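Local atomic coordinates of putative peptide ABC-transport system periplasmic peptide-binding protein (Campylobacter jejuni, PDB entry 4OEV), a protein that binds nickel outside the cytoplasm, here together with oxalate, and probably hands it to an ABC-type importer of the peptide/nickel family. Residues Arg259-Tyr264 against Asp309-Ala314; Asp69-His74 against Ile158-Tyr163. All blocks are in the same frame, centred on the assembly; numbering follows the deposited sequence.

Contact 1: residues Arg259-Tyr264 against Asp309-Ala314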
ATOM      1  N   ARG A 259       1.965 -11.524  23.087  1.00 27.39           N
ATOM      2  CA  ARG A 259       1.538 -11.333  21.721  1.00 28.39           C
ATOM      3  C   ARG A 259       0.891 -12.613  21.176  1.00 30.66           C
ATOM      4  O   ARG A 259      -0.115 -12.548  20.463  1.00 30.56           O
ATOM      5  CB  ARG A 259       2.733 -10.912  20.843  1.00 29.36           C
ATOM      6  CG  ARG A 259       3.097  -9.473  20.997  1.00 28.76           C
ATOM      7  CD  ARG A 259       4.267  -9.137  20.136  1.00 31.34           C
ATOM      8  NE  ARG A 259       5.554  -9.546  20.728  1.00 31.84           N
ATOM      9  CZ  ARG A 259       6.400 -10.412  20.175  1.00 30.62           C
ATOM     10  NH1 ARG A 259       7.542 -10.657  20.811  1.00 31.35           N
ATOM     11  NH2 ARG A 259       6.133 -11.033  18.996  1.00 27.50           N
ATOM     12  N   GLN A 260       1.422 -13.780  21.540  1.00 28.34           N
ATOM     13  CA  GLN A 260       0.777 -15.008  21.101  1.00 29.52           C
ATOM     14  C   GLN A 260      -0.610 -15.154  21.764  1.00 33.77           C
ATOM     15  O   GLN A 260      -1.592 -15.571  21.156  1.00 34.79           O
ATOM     16  CB  GLN A 260       1.643 -16.210  21.454  1.00 29.68           C
ATOM     17  CG  GLN A 260       3.019 -16.198  20.807  1.00 31.93           C
ATOM     18  CD  GLN A 260       3.884 -17.359  21.300  1.00 37.62           C
ATOM     19  OE1 GLN A 260       3.943 -17.635  22.503  1.00 38.04           O
ATOM     20  NE2 GLN A 260       4.567 -18.026  20.378  1.00 36.39           N
ATOM     21  N   ALA A 261      -0.673 -14.808  23.031  1.00 32.40           N
ATOM     22  CA  ALA A 261      -1.944 -14.925  23.752  1.00 34.11           C
ATOM     23  C   ALA A 261      -3.021 -14.042  23.098  1.00 35.71           C
ATOM     24  O   ALA A 261      -4.167 -14.483  22.913  1.00 33.40           O
ATOM     25  CB  ALA A 261      -1.746 -14.583  25.197  1.00 31.35           C
ATOM     26  N   LEU A 262      -2.665 -12.806  22.750  1.00 32.64           N
ATOM     27  CA  LEU A 262      -3.628 -11.904  22.125  1.00 35.25           C
ATOM     28  C   LEU A 262      -4.095 -12.429  20.761  1.00 35.21           C
ATOM     29  O   LEU A 262      -5.259 -12.254  20.376  1.00 33.95           O
ATOM     30  CB  LEU A 262      -3.028 -10.510  21.982  1.00 33.84           C
ATOM     31  CG  LEU A 262      -2.688  -9.918  23.347  1.00 31.04           C
ATOM     32  CD1 LEU A 262      -1.959  -8.670  23.191  1.00 22.89           C
ATOM     33  CD2 LEU A 262      -3.979  -9.636  24.155  1.00 32.91           C
ATOM     34  N   ASN A 263      -3.210 -13.111  20.049  1.00 36.98           N
ATOM     35  CA  ASN A 263      -3.616 -13.761  18.803  1.00 36.36           C
ATOM     36  C   ASN A 263      -4.635 -14.887  19.059  1.00 38.56           C
ATOM     37  O   ASN A 263      -5.654 -14.950  18.384  1.00 36.23           O
ATOM     38  CB  ASN A 263      -2.415 -14.293  18.072  1.00 34.30           C
ATOM     39  CG  ASN A 263      -1.845 -13.264  17.101  1.00 33.61           C
ATOM     40  OD1 ASN A 263      -2.307 -13.163  15.962  1.00 31.63           O
ATOM     41  ND2 ASN A 263      -0.888 -12.472  17.565  1.00 30.04           N
ATOM     42  N   TYR A 264      -4.376 -15.742  20.052  1.00 38.07           N
ATOM     43  CA  TYR A 264      -5.293 -16.855  20.379  1.00 35.51           C
ATOM     44  C   TYR A 264      -6.639 -16.362  20.896  1.00 32.97           C
ATOM     45  O   TYR A 264      -7.649 -17.111  20.900  1.00 34.03           O
ATOM     46  CB  TYR A 264      -4.663 -17.803  21.422  1.00 38.38           C
ATOM     47  CG  TYR A 264      -3.631 -18.769  20.857  1.00 40.33           C
ATOM     48  CD1 TYR A 264      -3.989 -19.728  19.922  1.00 42.63           C
ATOM     49  CD2 TYR A 264      -2.305 -18.729  21.275  1.00 39.22           C
ATOM     50  CE1 TYR A 264      -3.046 -20.611  19.402  1.00 42.98           C
ATOM     51  CE2 TYR A 264      -1.371 -19.604  20.779  1.00 42.17           C
ATOM     52  CZ  TYR A 264      -1.745 -20.548  19.833  1.00 45.30           C
ATOM     53  OH  TYR A 264      -0.803 -21.410  19.299  1.00 46.98           O
ATOM     54  N   ASP A 309      -3.705 -19.632  29.419  1.00 40.69           N
ATOM     55  CA  ASP A 309      -2.576 -20.459  29.830  1.00 45.93           C
ATOM     56  C   ASP A 309      -1.235 -19.756  29.522  1.00 43.76           C
ATOM     57  O   ASP A 309      -0.278 -19.833  30.311  1.00 42.11           O
ATOM     58  CB  ASP A 309      -2.628 -21.821  29.125  1.00 49.20           C
ATOM     59  CG  ASP A 309      -3.756 -22.695  29.619  1.00 54.40           C
ATOM     60  OD1 ASP A 309      -4.444 -22.298  30.586  1.00 53.94           O
ATOM     61  OD2 ASP A 309      -3.973 -23.774  29.020  1.00 59.47           O
ATOM     62  N   LEU A 310      -1.182 -19.051  28.394  1.00 39.89           N
ATOM     63  CA  LEU A 310       0.021 -18.349  28.004  1.00 39.39           C
ATOM     64  C   LEU A 310       0.294 -17.174  28.919  1.00 36.15           C
ATOM     65  O   LEU A 310       1.459 -16.905  29.260  1.00 36.30           O
ATOM     66  CB  LEU A 310      -0.067 -17.835  26.557  1.00 38.46           C
ATOM     67  CG  LEU A 310       0.273 -18.841  25.450  1.00 43.02           C
ATOM     68  CD1 LEU A 310      -0.210 -18.312  24.095  1.00 42.48           C
ATOM     69  CD2 LEU A 310       1.764 -19.072  25.422  1.00 43.55           C
ATOM     70  N   LEU A 311      -0.749 -16.430  29.272  1.00 34.30           N
ATOM     71  CA  LEU A 311      -0.539 -15.276  30.157  1.00 34.62           C
ATOM     72  C   LEU A 311      -0.125 -15.769  31.589  1.00 40.01           C
ATOM     73  O   LEU A 311       0.720 -15.149  32.238  1.00 38.11           O
ATOM     74  CB  LEU A 311      -1.791 -14.389  30.230  1.00 31.71           C
ATOM     75  CG  LEU A 311      -2.147 -13.639  28.935  1.00 30.67           C
ATOM     76  CD1 LEU A 311      -3.360 -12.767  29.169  1.00 31.70           C
ATOM     77  CD2 LEU A 311      -0.973 -12.747  28.464  1.00 28.82           C
ATOM     78  N   VAL A 312      -0.697 -16.870  32.065  1.00 41.95           N
ATOM     79  CA  VAL A 312      -0.236 -17.438  33.358  1.00 42.75           C
ATOM     80  C   VAL A 312       1.260 -17.755  33.225  1.00 48.39           C
ATOM     81  O   VAL A 312       2.083 -17.248  34.021  1.00 46.96           O
ATOM     82  CB  VAL A 312      -1.027 -18.684  33.733  1.00 42.69           C
ATOM     83  CG1 VAL A 312      -0.420 -19.438  34.952  1.00 45.99           C
ATOM     84  CG2 VAL A 312      -2.451 -18.275  34.063  1.00 42.74           C
ATOM     85  N   SER A 313       1.609 -18.441  32.132  1.00 47.16           N
ATOM     86  CA  SER A 313       2.981 -18.817  31.873  1.00 47.24           C
ATOM     87  C   SER A 313       3.916 -17.619  31.812  1.00 45.39           C
ATOM     88  O   SER A 313       5.086 -17.748  32.157  1.00 48.70           O
ATOM     89  CB  SER A 313       3.072 -19.607  30.577  1.00 50.10           C
ATOM     90  OG  SER A 313       4.409 -19.935  30.261  1.00 50.19           O
ATOM     91  N   ALA A 314       3.414 -16.461  31.394  1.00 41.61           N
ATOM     92  CA  ALA A 314       4.247 -15.268  31.301  1.00 40.89           C
ATOM     93  C   ALA A 314       4.339 -14.564  32.633  1.00 39.55           C
ATOM     94  O   ALA A 314       4.977 -13.522  32.749  1.00 40.41           O
ATOM     95  CB  ALA A 314       3.732 -14.292  30.189  1.00 35.10           C
TER

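Contact 2: residues Asp69-His74 against Ile158-Tyr163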
ATOM      1  N   ASP A  69      10.705   5.968 -28.794  1.00 70.65           N
ATOM      2  CA  ASP A  69      11.319   7.243 -29.160  1.00 70.92           C
ATOM      3  C   ASP A  69      10.261   8.314 -29.389  1.00 67.02           C
ATOM      4  O   ASP A  69      10.576   9.486 -29.584  1.00 68.26           O
ATOM      5  CB  ASP A  69      12.249   7.108 -30.376  1.00 73.07           C
ATOM      6  CG  ASP A  69      11.587   6.470 -31.588  1.00 73.31           C
ATOM      7  OD1 ASP A  69      10.355   6.303 -31.628  1.00 69.66           O
ATOM      8  OD2 ASP A  69      12.336   6.160 -32.539  1.00 74.90           O
ATOM      9  N   ASP A  70       9.001   7.927 -29.239  1.00 65.92           N
ATOM     10  CA  ASP A  70       7.888   8.809 -29.601  1.00 67.30           C
ATOM     11  C   ASP A  70       7.157   9.440 -28.415  1.00 64.75           C
ATOM     12  O   ASP A  70       5.996   9.829 -28.529  1.00 64.76           O
ATOM     13  CB  ASP A  70       6.879   8.033 -30.458  1.00 67.10           C
ATOM     14  CG  ASP A  70       6.211   6.909 -29.700  1.00 68.01           C
ATOM     15  OD1 ASP A  70       6.722   6.498 -28.627  1.00 63.15           O
ATOM     16  OD2 ASP A  70       5.150   6.439 -30.182  1.00 66.62           O
ATOM     17  N   VAL A  71       7.827   9.545 -27.264  1.00 63.27           N
ATOM     18  CA  VAL A  71       7.168  10.087 -26.081  1.00 62.83           C
ATOM     19  C   VAL A  71       7.532  11.540 -25.787  1.00 62.30           C
ATOM     20  O   VAL A  71       8.693  11.924 -25.866  1.00 63.23           O
ATOM     21  CB  VAL A  71       7.495   9.224 -24.842  1.00 59.20           C
ATOM     22  CG1 VAL A  71       6.914   9.850 -23.575  1.00 57.52           C
ATOM     23  CG2 VAL A  71       7.024   7.778 -25.068  1.00 58.44           C
ATOM     24  N   LEU A  72       6.526  12.349 -25.494  1.00 62.09           N
ATOM     25  CA  LEU A  72       6.743  13.703 -25.000  1.00 63.52           C
ATOM     26  C   LEU A  72       6.365  13.823 -23.509  1.00 60.32           C
ATOM     27  O   LEU A  72       5.389  13.224 -23.075  1.00 58.83           O
ATOM     28  CB  LEU A  72       5.914  14.710 -25.777  1.00 64.33           C
ATOM     29  CG  LEU A  72       6.431  15.289 -27.099  1.00 67.10           C
ATOM     30  CD1 LEU A  72       7.656  14.514 -27.625  1.00 67.70           C
ATOM     31  CD2 LEU A  72       5.278  15.354 -28.078  1.00 75.30           C
ATOM     32  N   TRP A  73       7.161  14.604 -22.770  1.00 62.12           N
ATOM     33  CA  TRP A  73       6.788  15.173 -21.475  1.00 58.81           C
ATOM     34  C   TRP A  73       5.661  16.178 -21.706  1.00 62.23           C
ATOM     35  O   TRP A  73       5.478  16.640 -22.811  1.00 65.47           O
ATOM     36  CB  TRP A  73       7.970  15.891 -20.819  1.00 59.08           C
ATOM     37  CG  TRP A  73       9.115  15.011 -20.425  1.00 58.23           C
ATOM     38  CD1 TRP A  73      10.322  14.870 -21.072  1.00 62.17           C
ATOM     39  CD2 TRP A  73       9.164  14.154 -19.287  1.00 59.67           C
ATOM     40  NE1 TRP A  73      11.115  13.970 -20.394  1.00 58.66           N
ATOM     41  CE2 TRP A  73      10.430  13.516 -19.296  1.00 56.04           C
ATOM     42  CE3 TRP A  73       8.252  13.853 -18.260  1.00 53.93           C
ATOM     43  CZ2 TRP A  73      10.814  12.604 -18.310  1.00 54.19           C
ATOM     44  CZ3 TRP A  73       8.636  12.944 -17.269  1.00 52.06           C
ATOM     45  CH2 TRP A  73       9.882  12.316 -17.304  1.00 52.19           C
ATOM     46  N   HIS A  74       4.942  16.554 -20.658  1.00 58.36           N
ATOM     47  CA  HIS A  74       3.820  17.470 -20.778  1.00 62.64           C
ATOM     48  C   HIS A  74       4.217  18.871 -21.252  1.00 67.59           C
ATOM     49  O   HIS A  74       3.342  19.645 -21.644  1.00 62.55           O
ATOM     50  CB  HIS A  74       3.074  17.542 -19.444  1.00 61.74           C
ATOM     51  CG  HIS A  74       2.447  16.243 -19.057  1.00 60.63           C
ATOM     52  ND1 HIS A  74       2.092  15.925 -17.755  1.00 53.13           N
ATOM     53  CD2 HIS A  74       2.118  15.166 -19.812  1.00 55.10           C
ATOM     54  CE1 HIS A  74       1.584  14.709 -17.730  1.00 51.84           C
ATOM     55  NE2 HIS A  74       1.581  14.227 -18.963  1.00 58.38           N
ATOM     56  N   ILE A 158       5.467  17.923 -13.923  1.00 51.81           N
ATOM     57  CA  ILE A 158       5.434  17.683 -15.353  1.00 53.08           C
ATOM     58  C   ILE A 158       5.786  16.201 -15.566  1.00 54.27           C
ATOM     59  O   ILE A 158       6.812  15.736 -15.057  1.00 51.13           O
ATOM     60  CB  ILE A 158       6.431  18.599 -16.111  1.00 57.42           C
ATOM     61  CG1 ILE A 158       5.963  20.059 -16.113  1.00 58.15           C
ATOM     62  CG2 ILE A 158       6.639  18.095 -17.514  1.00 56.27           C
ATOM     63  CD1 ILE A 158       4.678  20.307 -16.935  1.00 57.61           C
ATOM     64  N   GLY A 159       4.948  15.455 -16.292  1.00 51.80           N
ATOM     65  CA  GLY A 159       5.190  14.027 -16.483  1.00 50.78           C
ATOM     66  C   GLY A 159       4.960  13.514 -17.904  1.00 51.95           C
ATOM     67  O   GLY A 159       4.760  14.305 -18.850  1.00 53.73           O
ATOM     68  N   THR A 160       5.013  12.195 -18.084  1.00 51.11           N
ATOM     69  CA  THR A 160       4.704  11.620 -19.389  1.00 52.20           C
ATOM     70  C   THR A 160       3.304  10.968 -19.341  1.00 51.37           C
ATOM     71  O   THR A 160       2.870  10.406 -20.339  1.00 52.15           O
ATOM     72  CB  THR A 160       5.709  10.544 -19.821  1.00 52.21           C
ATOM     73  OG1 THR A 160       5.894   9.660 -18.711  1.00 50.26           O
ATOM     74  CG2 THR A 160       7.111  11.140 -20.222  1.00 53.52           C
ATOM     75  N   GLY A 161       2.609  11.064 -18.200  1.00 51.03           N
ATOM     76  CA  GLY A 161       1.349  10.336 -17.982  1.00 48.95           C
ATOM     77  C   GLY A 161       0.123  10.785 -18.803  1.00 50.11           C
ATOM     78  O   GLY A 161       0.247  11.659 -19.671  1.00 51.82           O
ATOM     79  N   PRO A 162      -1.058  10.133 -18.592  1.00 49.29           N
ATOM     80  CA  PRO A 162      -2.273  10.475 -19.378  1.00 50.40           C
ATOM     81  C   PRO A 162      -2.906  11.828 -19.039  1.00 50.94           C
ATOM     82  O   PRO A 162      -3.730  12.367 -19.790  1.00 55.67           O
ATOM     83  CB  PRO A 162      -3.257   9.350 -19.032  1.00 49.19           C
ATOM     84  CG  PRO A 162      -2.790   8.835 -17.602  1.00 47.18           C
ATOM     85  CD  PRO A 162      -1.250   8.927 -17.760  1.00 56.51           C
ATOM     86  N   TYR A 163      -2.515  12.389 -17.914  1.00 51.10           N
ATOM     87  CA  TYR A 163      -3.155  13.595 -17.430  1.00 53.16           C
ATOM     88  C   TYR A 163      -2.166  14.691 -17.049  1.00 55.95           C
ATOM     89  O   TYR A 163      -1.196  14.451 -16.312  1.00 58.03           O
ATOM     90  CB  TYR A 163      -4.054  13.251 -16.234  1.00 51.88           C
ATOM     91  CG  TYR A 163      -5.405  12.749 -16.678  1.00 54.21           C
ATOM     92  CD1 TYR A 163      -6.362  13.650 -17.131  1.00 55.94           C
ATOM     93  CD2 TYR A 163      -5.732  11.391 -16.665  1.00 50.39           C
ATOM     94  CE1 TYR A 163      -7.600  13.230 -17.564  1.00 54.58           C
ATOM     95  CE2 TYR A 163      -7.000  10.957 -17.117  1.00 49.17           C
ATOM     96  CZ  TYR A 163      -7.919  11.897 -17.558  1.00 51.95           C
ATOM     97  OH  TYR A 163      -9.188  11.562 -18.032  1.00 56.75           O
TER
HETATM   98  O   HOH W   1       3.146  11.093 -22.927  1.00 34.75           O

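Contact 1: residues Arg259-Tyr264 against Asp309-Ala314
Leu310 and Leu311 both hold CG anti to their own carbonyl carbon (chi1 -83° and -68°), a torsion common on helices, and from neighbouring positions Leu310 through CB and CD1, and Leu311 through CD2, close on Ala261. The motif is an antiparallel helix pair: helix 256-265 lies beside helix 304-313 with an angle of 164° between the local axes, which approach to 9.0 Å. Alanine suits the middle of this interface because its methyl lets the backbones come near, with the CA atoms of Ala261 and Leu310 5.8 Å apart. Ala261 CB touches Leu310 CB at 3.9 Å and Leu311 CD2 at 3.8 Å, a purely apolar meeting. Farther out, Leu310 CD1 lies 3.7 Å from Ala261 N and also reaches Gln260 CB, whose aliphatic stem lets a polar residue border an apolar patch. Tyr264, one turn after Gln260, bounds the patch with its ring, which also packs edge-to-face with Tyr300. Around the contact, Leu262 rests on Phe246 and Ile455 of strands 241-246 and 454-467, and Leu311 also reaches Phe324, so the two helices join separate sheets of the fold. The Leu310 side chain crosses that of Tyr264 at about a right angle and brings CD1 to the ring edge, near its plane, 3.5 Å from Tyr264 CD2.

Contact 2: residues Asp69-His74 against Ile158-Tyr163
His74 lays its imidazole on Gly159, joining two irregular loops of the solute-binding family 5 fold, the one after strand 62-67 and the one that runs into strand 163-169. Its CB lies 4.1 Å from Ile158 CD1, an apolar touch at the base of the side chain. From there CG, anti to the carbonyl carbon (chi1 -64°), lays one face of the imidazole over the Gly159 peptide, whose carbonyl carbon stands over the ring centre. Gly159 O lies over the same face, with His74 CG at 3.0 Å and CD2 at 2.9 Å from it, while ND1 lies beside Gly159 N. Gly159 CA adds a CH-pi contact to the ring. CE1 comes close to Tyr163 O, and at the tip NE2 donates to Gly161 O over 3.0 Å in a nearly straight bond of 170°. The acceptor lies in the imidazole plane, although the donor stands well above the carbonyl plane. Gly161 O also accepts from Asn179, so this carbonyl oxygen takes two donors, His74 NE2 and Asn179 ND2. The backbone N of His74 adds a bond of 2.9 Å to Gly159 O, bent at the hydrogen (131°). With both its main-chain N and its NE2 engaged, His74 is held at its two ends.

Trp73 packs against the same loop. Thr160 CG2 sits over the face of its six-membered ring, 3.7 Å from the centroid. Threonine suits the place because its methyl joins the apolar contact with Trp73 and Val71 while OG1 hydrogen-bonds Ser35 OG. The indole NE1 is taken by Asp83. A water bridges the two backbones, donating to Leu72 O and, at 2.7 Å, to Thr160 O.

The two contacts sit on opposite sides of the chain's centre, their own centres 56 Å apart and their nearest atoms about 40 Å apart. Both segments of contact 2 precede both segments of contact 1 in the sequence. They share no helix, strand or sheet. Contact 2 ties the loop after strand 62-67, a strand of the antiparallel sheet that also holds 51-56, 107-114 and 117-122, to the edge strand 163-169 of another sheet, whereas contact 1 pairs two helices beside the strands 241-246, 454-467 and 324-326. Contact 1 is away from the annotated sites; contact 2 lies near Asn31, where magnesium has been seen although none is bound here.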